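Local atomic coordinates of aminopeptidase (Aneurinibacillus sp. AM-1, PDB entry 5IB9), a protein that probably removes amino acids one at a time from the N-terminal end of peptides, as a zinc-dependent aminopeptidase of family M28. Residues T13-E16 against N17-N20; L251-V254 against M255-K259. All coordinates share one frame; numbering follows the deposited sequence.

Interaction 1: T13-E16 against N17-N20. With ZN (zinc ion), chain E.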
loop_
_atom_site.group_PDB
_atom_site.type_symbol
_atom_site.label_atom_id
_atom_site.label_comp_id
_atom_site.label_asym_id
_atom_site.label_seq_id
_atom_site.Cartn_x
_atom_site.Cartn_y
_atom_site.Cartn_z
ATOM N N THR A 13 1.877 33.702 16.722
ATOM C CA THR A 13 1.174 33.255 15.525
ATOM C C THR A 13 0.822 34.374 14.538
ATOM O O THR A 13 0.032 35.308 14.800
ATOM C CB THR A 13 -0.164 32.628 16.014
ATOM O OG1 THR A 13 -0.768 33.542 16.999
ATOM C CG2 THR A 13 0.028 31.213 16.700
ATOM N N ASP A 14 1.497 34.342 13.397
ATOM C CA ASP A 14 1.470 35.467 12.491
ATOM C C ASP A 14 0.469 35.181 11.440
ATOM O O ASP A 14 0.673 34.269 10.567
ATOM C CB ASP A 14 2.879 35.658 11.982
ATOM C CG ASP A 14 3.040 36.872 11.053
ATOM O OD1 ASP A 14 2.142 37.184 10.273
ATOM O OD2 ASP A 14 4.183 37.399 11.209
ATOM N N ALA A 15 -0.619 35.926 11.455
ATOM C CA ALA A 15 -1.668 35.676 10.523
ATOM C C ALA A 15 -1.336 36.179 9.097
ATOM O O ALA A 15 -1.972 35.701 8.138
ATOM C CB ALA A 15 -2.997 36.307 11.023
ATOM N N GLU A 16 -0.425 37.159 8.974
ATOM C CA GLU A 16 0.026 37.550 7.632
ATOM C C GLU A 16 0.809 36.399 6.935
ATOM O O GLU A 16 0.579 36.213 5.749
ATOM C CB GLU A 16 0.833 38.831 7.743
ATOM C CG GLU A 16 -0.080 40.045 8.074
ATOM C CD GLU A 16 -0.583 40.128 9.573
ATOM O OE1 GLU A 16 -1.756 40.563 9.802
ATOM O OE2 GLU A 16 0.180 39.824 10.542
ATOM N N ASN A 17 1.631 35.693 7.677
ATOM C CA ASN A 17 2.377 34.525 7.129
ATOM C C ASN A 17 1.301 33.572 6.574
ATOM O O ASN A 17 1.423 33.003 5.473
ATOM C CB ASN A 17 3.206 33.858 8.176
ATOM C CG ASN A 17 4.407 34.637 8.593
ATOM O OD1 ASN A 17 4.801 35.639 7.926
ATOM N ND2 ASN A 17 5.096 34.121 9.623
ATOM N N MET A 18 0.273 33.307 7.413
ATOM C CA MET A 18 -0.690 32.299 6.981
ATOM C C MET A 18 -1.486 32.686 5.795
ATOM O O MET A 18 -1.745 31.935 4.883
ATOM C CB MET A 18 -1.647 31.920 8.149
ATOM C CG MET A 18 -0.816 31.239 9.226
ATOM S SD MET A 18 -1.827 30.609 10.655
ATOM C CE MET A 18 -2.221 32.114 11.509
ATOM N N TYR A 19 -1.924 33.961 5.769
ATOM C CA TYR A 19 -2.627 34.433 4.602
ATOM C C TYR A 19 -1.700 34.375 3.328
ATOM O O TYR A 19 -2.160 33.965 2.294
ATOM C CB TYR A 19 -3.014 35.946 4.852
ATOM C CG TYR A 19 -3.856 36.584 3.792
ATOM C CD1 TYR A 19 -5.252 36.446 3.722
ATOM C CD2 TYR A 19 -3.184 37.310 2.784
ATOM C CE1 TYR A 19 -6.016 37.108 2.663
ATOM C CE2 TYR A 19 -3.908 37.921 1.735
ATOM C CZ TYR A 19 -5.288 37.791 1.686
ATOM O OH TYR A 19 -5.951 38.417 0.609
ATOM N N ASN A 20 -0.452 34.742 3.530
ATOM C CA ASN A 20 0.517 34.699 2.352
ATOM C C ASN A 20 0.685 33.246 1.852
ATOM O O ASN A 20 0.789 33.021 0.636
ATOM C CB ASN A 20 1.834 35.316 2.776
ATOM C CG ASN A 20 1.716 36.864 2.887
ATOM O OD1 ASN A 20 0.722 37.436 2.479
ATOM N ND2 ASN A 20 2.707 37.470 3.538
HETATM ZN ZN ZN E . -1.286 35.567 16.443
HETATM O O HOH W 1 4.776 38.504 8.254
HETATM O O HOH W 2 6.889 36.291 11.132
HETATM O O HOH W 3 -2.293 35.747 18.291
HETATM O O HOH W 4 -1.768 37.470 15.801
HETATM O O HOH W 5 0.463 36.533 17.439
#
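Asp14 is the N-cap of helix 15-25, and its carboxylate lies flat over the side-chain amide of Asn17, the two planes 11° apart. OD1 of Asp14 accepts from Asn17 N at 3.0 Å, met from above the carboxylate plane, and takes a weak second bond from Glu16 N. With CG anti to the backbone N (chi1 -177°), the Asp14 side chain turns back over these first amides. Behind the cap the turn is tight: Tyr19 N donates to Ala15 O at 2.9 Å and Asn20 N to Glu16 O, while Met18 N reaches Asp14 O only weakly. The Met18 chain bends at chi3 (-74°), bringing CE to 3.7 Å from Ala15 CA, and this buried side chain packs against helices 238-256 and 382-400. The other side is wet. Two waters bridge the stacked groups: one donates to Asn17 OD1 at 2.9 Å and also to Asp14 OD2, the other donates to OD2 and accepts from Asn17 ND2. ND2 is also hydrogen-bonded to Glu250 OE1, and Glu16 OE1 forms a salt bridge with Lys382. Just ahead of the cap, Thr13 chelates a zinc ion through O at 2.1 Å and OG1 at 2.2 Å, with Asp386 and three waters completing the site. The negative cap probably suits the positive end of the helix dipole, and the adjoining chelate probably helps to fix the chain entering the helix.

Interaction 2: L251-V254 against M255-K259; sequences LARV and MSKLK
Ser256 folds its hydroxyl back onto the preceding turn, where OG donates to Arg253 O at 2.7 Å, in the carbonyl plane and on a lone pair. Chi1 of 74° sets OG between the backbone N and the carbonyl carbon, facing Arg253 O, which also takes a weak bond from Ser256 N. Without the hydroxyl, as with an alanine here, Arg253 O would probably keep just that weak amide bond within this segment. Among the backbone bonds, Met255 N to Leu251 O at 2.8 Å keeps the alpha-helical four-residue spacing, whereas Lys257 N to Val254 O at 3.0 Å spans three as the helix runs out. The charged pair comes next: Lys257 CE lies 3.6 Å from Arg253 NH1, and one water accepts from both Arg253 NH1 and Lys257 NZ, which probably eases their 4.4 Å approach. Glu250, salt-bridged to Arg253 NH2, probably offsets its charge. Apolar contact is lighter, with Val254 CG1 and Leu258 CD1 side by side at 4.2 Å. Around this end of helix 238-256, Val254 and Leu258 rest on Ile9 of helix 6-10, and Met255 lies against Leu264 and Phe266 of strand 263-269 and against Val396 and Tyr397 of helix 382-400.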
loop_
_atom_site.group_PDB
_atom_site.type_symbol
_atom_site.label_atom_id
_atom_site.label_comp_id
_atom_site.label_asym_id
_atom_site.label_seq_id
_atom_site.Cartn_x
_atom_site.Cartn_y
_atom_site.Cartn_z
ATOM N N LEU A 251 2.613 26.936 12.685
ATOM C CA LEU A 251 2.906 26.357 13.959
ATOM C C LEU A 251 4.311 25.741 13.922
ATOM O O LEU A 251 5.036 25.748 14.965
ATOM C CB LEU A 251 1.875 25.261 14.415
ATOM C CG LEU A 251 0.524 25.966 14.703
ATOM C CD1 LEU A 251 -0.452 24.868 15.025
ATOM C CD2 LEU A 251 0.597 26.963 15.854
ATOM N N ALA A 252 4.740 25.183 12.757
ATOM C CA ALA A 252 6.151 24.703 12.753
ATOM C C ALA A 252 7.113 25.909 12.955
ATOM O O ALA A 252 8.062 25.720 13.645
ATOM C CB ALA A 252 6.456 24.082 11.405
ATOM N N ARG A 253 6.843 27.087 12.392
ATOM C CA ARG A 253 7.728 28.230 12.594
ATOM C C ARG A 253 7.674 28.619 14.031
ATOM O O ARG A 253 8.720 28.836 14.694
ATOM C CB ARG A 253 7.219 29.328 11.742
ATOM C CG ARG A 253 8.213 30.557 11.767
ATOM C CD ARG A 253 7.641 31.774 11.029
ATOM N NE ARG A 253 6.629 32.360 11.894
ATOM C CZ ARG A 253 6.854 33.066 12.990
ATOM N NH1 ARG A 253 8.125 33.391 13.292
ATOM N NH2 ARG A 253 5.796 33.450 13.762
ATOM N N VAL A 254 6.474 28.685 14.597
ATOM C CA VAL A 254 6.376 29.052 16.050
ATOM C C VAL A 254 7.160 28.102 16.924
ATOM O O VAL A 254 7.913 28.554 17.819
ATOM C CB VAL A 254 4.877 29.095 16.489
ATOM C CG1 VAL A 254 4.765 29.174 18.052
ATOM C CG2 VAL A 254 4.244 30.336 15.865
ATOM N N MET A 255 7.012 26.773 16.724
ATOM C CA MET A 255 7.626 25.830 17.618
ATOM C C MET A 255 9.138 25.865 17.387
ATOM O O MET A 255 9.896 25.496 18.331
ATOM C CB MET A 255 7.126 24.400 17.381
ATOM C CG MET A 255 5.649 24.359 17.684
ATOM S SD MET A 255 5.387 24.537 19.487
ATOM C CE MET A 255 3.613 24.171 19.448
ATOM N N SER A 256 9.603 26.393 16.275
ATOM C CA SER A 256 11.084 26.433 16.056
ATOM C C SER A 256 11.724 27.422 17.037
ATOM O O SER A 256 12.966 27.364 17.266
ATOM C CB SER A 256 11.469 26.789 14.635
ATOM O OG SER A 256 11.287 28.152 14.328
ATOM N N LYS A 257 10.944 28.336 17.583
ATOM C CA LYS A 257 11.429 29.309 18.585
ATOM C C LYS A 257 11.458 28.831 20.008
ATOM O O LYS A 257 11.810 29.609 20.905
ATOM C CB LYS A 257 10.534 30.570 18.504
ATOM C CG LYS A 257 10.200 31.157 17.131
ATOM C CD LYS A 257 11.434 31.444 16.278
ATOM C CE LYS A 257 11.066 32.115 14.991
ATOM N NZ LYS A 257 12.279 32.379 14.130
ATOM N N LEU A 258 11.004 27.615 20.286
ATOM C CA LEU A 258 10.758 27.099 21.618
ATOM C C LEU A 258 11.421 25.740 21.936
ATOM O O LEU A 258 11.622 24.918 21.062
ATOM C CB LEU A 258 9.210 26.943 21.879
ATOM C CG LEU A 258 8.461 28.227 21.587
ATOM C CD1 LEU A 258 6.957 28.035 21.410
ATOM C CD2 LEU A 258 8.689 29.283 22.674
ATOM N N LYS A 259 11.840 25.545 23.176
ATOM C CA LYS A 259 12.320 24.270 23.625
ATOM C C LYS A 259 11.143 23.348 23.761
ATOM O O LYS A 259 10.007 23.756 24.149
ATOM C CB LYS A 259 12.976 24.449 24.977
ATOM C CG LYS A 259 14.140 25.410 24.958
ATOM C CD LYS A 259 15.285 25.032 24.009
ATOM C CE LYS A 259 16.294 24.042 24.578
ATOM N NZ LYS A 259 17.241 23.571 23.463
HETATM O O HOH W 6 10.612 33.248 11.788
#

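In the fold
Interaction 1 comes first along the chain, at the start of helix 15-25; interaction 2, more than two hundred residues later, is at the end of helix 238-256, in the M28 peptidase part of the chain. Their centres are about 14 Å apart, and they meet directly: Asn17 ND2 lies 3.3 Å from Arg253 NE in packing contact. Glu250 ties them further: its OE2 meets both Asp14 N and Arg253 NH2, and its OE1 Asn17 ND2. Helix 382-400 borders both and supplies Asp386 to the zinc held by Thr13. The contacts thus appear to fasten the N-terminal helix to the peptidase domain, at a zinc site distinct from the inhibitor-bound pair around Asp240.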